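Local coordinates for protein arsenate Reductase (Corynebacterium glutamicum, PDB 3T38) that reduces arsenate to arsenite in a thioredoxin-dependent reaction, using a low molecular weight tyrosine phosphatase fold, at residues A[39-44]-A[60-65]; A[67-72]-A[151-156]. One frame throughout, in Å; residues are numbered along the deposited sequence.

Contact 1. Residues A[39-44]-A[60-65]; sequences FESYVS and EGFAKD
Ser41 faces Phe62 and Ala63 where helix 31-49 runs close beside helix 55-73, and this small side chain carries nearly the whole touch between 39-44 and 60-65. CA of Ser41 lies 6.0 Å from CA of Ala63, and the two small residues stand face to face there. OG of Ser41 stands anti to its own carbonyl carbon (chi1 -76°), which directs the hydroxyl across the gap and also back along its own helix. Ser41 OG lies 4.0 Å from both CA and CB of Ala63, at van der Waals range. Phe62 comes in from one side: its CG is anti to the backbone N (chi1 -168°), a torsion that brings CD2 up to Ser41 CB and OG at 3.9 Å each. The oxygen stands obliquely to the ring. The two helices follow each other in the chain and belong to the helical N-terminal region that precedes the phosphatase-fold sheet; they pack here through small residues, with an aromatic ring filling in at the flank. The polar needs of the buried Ser41 OG are met elsewhere, by the backbone O of Tyr37 one turn earlier and by Arg66 NH1 one turn beyond Phe62. Arg66 also makes a cation-pi contact with the Phe62 ring, so the serine and the phenylalanine share one guanidinium partner. Arg66 belongs, with Glu40, to the pocket that holds the dithiane-diol, about 6 Å from the Ser41 side chain. Away from Ser41, Lys64 NZ reaches back one turn to Glu60 OE2 at 2.8 Å, a salt bridge in which the ammonium meets OE2 on its anti side, 35° out of the carboxylate plane.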
loop_
_atom_site.group_PDB
_atom_site.type_symbol
_atom_site.label_atom_id
_atom_site.label_comp_id
_atom_site.label_asym_id
_atom_site.label_seq_id
_atom_site.Cartn_x
_atom_site.Cartn_y
_atom_site.Cartn_z
ATOM N N PHE A 39 5.892 -4.640 8.692
ATOM C CA PHE A 39 5.384 -5.750 7.896
ATOM C C PHE A 39 4.526 -5.255 6.721
ATOM O O PHE A 39 4.591 -5.853 5.633
ATOM C CB PHE A 39 4.596 -6.752 8.709
ATOM C CG PHE A 39 5.469 -7.635 9.594
ATOM C CD1 PHE A 39 5.738 -7.262 10.921
ATOM C CD2 PHE A 39 5.978 -8.838 9.116
ATOM C CE1 PHE A 39 6.528 -8.040 11.756
ATOM C CE2 PHE A 39 6.777 -9.654 9.960
ATOM C CZ PHE A 39 7.064 -9.248 11.279
ATOM N N GLU A 40 3.742 -4.185 6.938
ATOM C CA GLU A 40 2.932 -3.629 5.881
ATOM C C GLU A 40 3.816 -2.996 4.835
ATOM O O GLU A 40 3.554 -3.102 3.627
ATOM C CB GLU A 40 1.872 -2.650 6.405
ATOM C CG GLU A 40 0.854 -3.333 7.322
ATOM C CD GLU A 40 0.034 -4.464 6.623
ATOM O OE1 GLU A 40 0.097 -4.629 5.387
ATOM O OE2 GLU A 40 -0.702 -5.191 7.323
ATOM N N SER A 41 4.882 -2.322 5.273
ATOM C CA SER A 41 5.806 -1.780 4.291
ATOM C C SER A 41 6.476 -2.823 3.391
ATOM O O SER A 41 6.614 -2.608 2.173
ATOM C CB SER A 41 6.875 -0.947 4.971
ATOM O OG SER A 41 6.304 0.279 5.326
ATOM N N TYR A 42 6.919 -3.916 4.018
ATOM C CA TYR A 42 7.465 -5.083 3.339
ATOM C C TYR A 42 6.519 -5.637 2.273
ATOM O O TYR A 42 6.907 -5.869 1.146
ATOM C CB TYR A 42 7.701 -6.155 4.355
ATOM C CG TYR A 42 8.282 -7.430 3.741
ATOM C CD1 TYR A 42 7.485 -8.561 3.566
ATOM C CD2 TYR A 42 9.617 -7.489 3.387
ATOM C CE1 TYR A 42 8.006 -9.716 3.029
ATOM C CE2 TYR A 42 10.160 -8.622 2.836
ATOM C CZ TYR A 42 9.349 -9.739 2.650
ATOM O OH TYR A 42 9.886 -10.869 2.099
ATOM N N VAL A 43 5.280 -5.851 2.669
ATOM C CA VAL A 43 4.265 -6.392 1.798
ATOM C C VAL A 43 3.952 -5.428 0.696
ATOM O O VAL A 43 3.969 -5.850 -0.508
ATOM C CB VAL A 43 3.004 -6.936 2.554
ATOM C CG1 VAL A 43 1.903 -7.289 1.529
ATOM C CG2 VAL A 43 3.379 -8.200 3.341
ATOM N N SER A 44 3.801 -4.145 1.039
ATOM C CA SER A 44 3.675 -3.102 -0.001
ATOM C C SER A 44 4.734 -3.178 -1.088
ATOM O O SER A 44 4.434 -3.125 -2.309
ATOM C CB SER A 44 3.739 -1.707 0.641
ATOM O OG SER A 44 2.457 -1.558 1.262
ATOM N N GLU A 60 12.738 -1.803 5.672
ATOM C CA GLU A 60 13.233 -1.127 6.873
ATOM C C GLU A 60 13.498 0.355 6.604
ATOM O O GLU A 60 13.120 1.193 7.409
ATOM C CB GLU A 60 14.535 -1.749 7.387
ATOM C CG GLU A 60 15.014 -1.029 8.643
ATOM C CD GLU A 60 16.253 -1.617 9.255
ATOM O OE1 GLU A 60 16.892 -2.466 8.615
ATOM O OE2 GLU A 60 16.588 -1.241 10.400
ATOM N N GLY A 61 14.110 0.656 5.463
ATOM C CA GLY A 61 14.345 2.051 5.067
ATOM C C GLY A 61 13.051 2.835 4.849
ATOM O O GLY A 61 12.865 3.919 5.407
ATOM N N PHE A 62 12.178 2.281 4.024
ATOM C CA PHE A 62 10.813 2.792 3.820
ATOM C C PHE A 62 9.974 2.953 5.119
ATOM O O PHE A 62 9.407 4.002 5.378
ATOM C CB PHE A 62 10.102 1.831 2.882
ATOM C CG PHE A 62 8.832 2.332 2.344
ATOM C CD1 PHE A 62 8.610 3.691 2.163
ATOM C CD2 PHE A 62 7.842 1.424 1.971
ATOM C CE1 PHE A 62 7.395 4.122 1.601
ATOM C CE2 PHE A 62 6.634 1.842 1.444
ATOM C CZ PHE A 62 6.418 3.198 1.251
ATOM N N ALA A 63 9.918 1.938 5.948
ATOM C CA ALA A 63 9.267 2.095 7.246
ATOM C C ALA A 63 9.856 3.193 8.071
ATOM O O ALA A 63 9.091 3.982 8.602
ATOM C CB ALA A 63 9.245 0.751 8.062
ATOM N N LYS A 64 11.177 3.230 8.229
ATOM C CA LYS A 64 11.854 4.260 9.030
ATOM C C LYS A 64 11.573 5.678 8.479
ATOM O O LYS A 64 11.317 6.636 9.247
ATOM C CB LYS A 64 13.373 4.008 9.081
ATOM C CG LYS A 64 13.767 2.804 9.980
ATOM C CD LYS A 64 15.246 2.698 10.252
ATOM C CE LYS A 64 15.508 1.577 11.287
ATOM N NZ LYS A 64 16.972 1.270 11.531
ATOM N N ASP A 65 11.550 5.820 7.145
ATOM C CA ASP A 65 11.235 7.110 6.604
ATOM C C ASP A 65 9.793 7.447 6.878
ATOM O O ASP A 65 9.468 8.596 7.227
ATOM C CB ASP A 65 11.555 7.290 5.106
ATOM C CG ASP A 65 11.444 8.827 4.689
ATOM O OD1 ASP A 65 11.616 9.754 5.601
ATOM O OD2 ASP A 65 11.160 9.127 3.512
#

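Contact 2. Residues A[67-72]-A[151-156]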
loop_
_atom_site.group_PDB
_atom_site.type_symbol
_atom_site.label_atom_id
_atom_site.label_comp_id
_atom_site.label_asym_id
_atom_site.label_seq_id
_atom_site.Cartn_x
_atom_site.Cartn_y
_atom_site.Cartn_z
ATOM N N LEU A 67 7.787 6.335 9.409
ATOM C CA LEU A 67 7.614 6.687 10.828
ATOM C C LEU A 67 8.080 8.090 11.129
ATOM O O LEU A 67 7.432 8.759 11.840
ATOM C CB LEU A 67 8.307 5.679 11.741
ATOM C CG LEU A 67 7.613 4.329 11.778
ATOM C CD1 LEU A 67 8.590 3.219 12.302
ATOM C CD2 LEU A 67 6.356 4.419 12.660
ATOM N N HIS A 68 9.201 8.528 10.532
ATOM C CA HIS A 68 9.691 9.913 10.688
ATOM C C HIS A 68 8.683 10.895 10.102
ATOM O O HIS A 68 8.304 11.833 10.773
ATOM C CB HIS A 68 11.080 10.111 10.076
ATOM C CG HIS A 68 11.644 11.494 10.293
ATOM N ND1 HIS A 68 12.281 11.869 11.464
ATOM C CD2 HIS A 68 11.669 12.590 9.486
ATOM C CE1 HIS A 68 12.652 13.137 11.378
ATOM N NE2 HIS A 68 12.293 13.597 10.188
ATOM N N ALA A 69 8.220 10.654 8.869
ATOM C CA ALA A 69 7.148 11.451 8.313
ATOM C C ALA A 69 5.968 11.542 9.303
ATOM O O ALA A 69 5.519 12.649 9.607
ATOM C CB ALA A 69 6.685 10.927 6.968
ATOM N N LEU A 70 5.509 10.429 9.852
ATOM C CA LEU A 70 4.386 10.484 10.792
ATOM C C LEU A 70 4.677 11.274 12.082
ATOM O O LEU A 70 3.814 11.988 12.577
ATOM C CB LEU A 70 3.908 9.070 11.144
ATOM C CG LEU A 70 2.621 8.887 11.976
ATOM C CD1 LEU A 70 1.400 9.505 11.220
ATOM C CD2 LEU A 70 2.373 7.413 12.256
ATOM N N ALA A 71 5.884 11.121 12.612
ATOM C CA ALA A 71 6.367 11.901 13.758
ATOM C C ALA A 71 6.257 13.402 13.469
ATOM O O ALA A 71 5.854 14.191 14.319
ATOM C CB ALA A 71 7.824 11.525 14.032
ATOM N N VAL A 72 6.635 13.779 12.249
ATOM C CA VAL A 72 6.626 15.186 11.829
ATOM C C VAL A 72 5.172 15.652 11.684
ATOM O O VAL A 72 4.769 16.639 12.270
ATOM C CB VAL A 72 7.436 15.390 10.522
ATOM C CG1 VAL A 72 7.216 16.803 9.938
ATOM C CG2 VAL A 72 8.920 15.169 10.797
ATOM N N ILE A 151 2.175 12.332 3.026
ATOM C CA ILE A 151 1.417 13.449 2.601
ATOM C C ILE A 151 1.215 14.362 3.787
ATOM O O ILE A 151 1.459 15.559 3.696
ATOM C CB ILE A 151 0.067 13.049 1.976
ATOM C CG1 ILE A 151 0.259 12.174 0.703
ATOM C CG2 ILE A 151 -0.732 14.322 1.602
ATOM C CD1 ILE A 151 -1.094 11.366 0.319
ATOM N N ARG A 152 0.824 13.802 4.923
ATOM C CA ARG A 152 0.556 14.604 6.149
ATOM C C ARG A 152 1.791 15.375 6.616
ATOM O O ARG A 152 1.704 16.504 7.158
ATOM C CB ARG A 152 0.073 13.718 7.262
ATOM C CG ARG A 152 -1.341 13.165 7.075
ATOM C CD ARG A 152 -1.822 12.447 8.334
ATOM N NE ARG A 152 -3.160 11.865 8.228
ATOM C CZ ARG A 152 -4.224 12.349 8.858
ATOM N NH1 ARG A 152 -4.133 13.446 9.622
ATOM N NH2 ARG A 152 -5.392 11.765 8.695
ATOM N N ALA A 153 2.954 14.754 6.423
ATOM C CA ALA A 153 4.175 15.400 6.908
ATOM C C ALA A 153 4.518 16.567 5.962
ATOM O O ALA A 153 5.222 17.435 6.362
ATOM C CB ALA A 153 5.322 14.366 6.943
ATOM N N SER A 154 4.100 16.519 4.684
ATOM C CA SER A 154 4.675 17.355 3.664
ATOM C C SER A 154 4.176 18.831 3.772
ATOM O O SER A 154 3.007 19.068 4.097
ATOM C CB SER A 154 4.368 16.750 2.288
ATOM O OG SER A 154 5.081 15.532 2.118
ATOM N N ASP A 155 5.062 19.799 3.555
ATOM C CA ASP A 155 4.660 21.230 3.392
ATOM C C ASP A 155 4.352 21.549 1.909
ATOM O O ASP A 155 3.609 22.452 1.626
ATOM C CB ASP A 155 5.749 22.187 3.900
ATOM C CG ASP A 155 6.093 21.961 5.359
ATOM O OD1 ASP A 155 5.284 22.347 6.224
ATOM O OD2 ASP A 155 7.150 21.362 5.669
ATOM N N TYR A 156 4.958 20.810 0.976
ATOM C CA TYR A 156 4.740 20.961 -0.471
ATOM C C TYR A 156 4.446 19.581 -1.039
ATOM O O TYR A 156 5.179 18.634 -0.747
ATOM C CB TYR A 156 6.007 21.478 -1.179
ATOM C CG TYR A 156 6.386 22.892 -0.842
ATOM C CD1 TYR A 156 7.004 23.182 0.376
ATOM C CD2 TYR A 156 6.079 23.960 -1.722
ATOM C CE1 TYR A 156 7.338 24.486 0.737
ATOM C CE2 TYR A 156 6.428 25.322 -1.377
ATOM C CZ TYR A 156 7.048 25.563 -0.127
ATOM O OH TYR A 156 7.413 26.837 0.264
#
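Ala153 points its methyl toward 67-72 on helix 55-73, where it sits between Ala69 and Val72, residues one turn apart on that helix. CB of Ala153 meets CB of Ala69 at 3.7 Å, methyl against methyl, and comes still nearer to the backbone O of Ala69, at 3.2 Å. The CA atoms of these two alanines are 5.1 Å apart, so the two backbones come close. Val72 borders the same methyl from the next turn, with its CB 4.3 Å from CB of Ala153. Its CG1, anti to the backbone N at chi1 170°, extends past the methyl to the carbonyl O of Ala153, 4.1 Å away. Here the N-terminal helical region meets helix 148-153, in the part of the chain that leads into strand 156-159 of the central parallel sheet. Arg113, on edge strand 111-116, touches both alanines. Arg152 turns to other partners, Asp148 by a salt bridge and Phe39 of the second subunit by a cation-pi contact. Between 67-72 and 151-156 the interaction is therefore purely one of van der Waals fit, in which the small size of the alanines lets the two backbones approach closely.

Overall arrangement
Both contacts are buried and both use helix 55-73, one after the other along its length, with centres about 15 Å apart. Contact 1 lies within the N-terminal helices, joining two that are consecutive in the chain; contact 2 ties the same helix to the phosphatase-fold part, across 78 intervening residues. Small residues bring the backbones together in each. The chemistry differs: contact 1 has a hydroxyl and an aromatic ring served by an arginine of the dithiane-diol pocket, whereas contact 2 is alanine and valine against alanine, with the side chain of Ala69 about 11 Å from that ligand. Each also touches the second subunit.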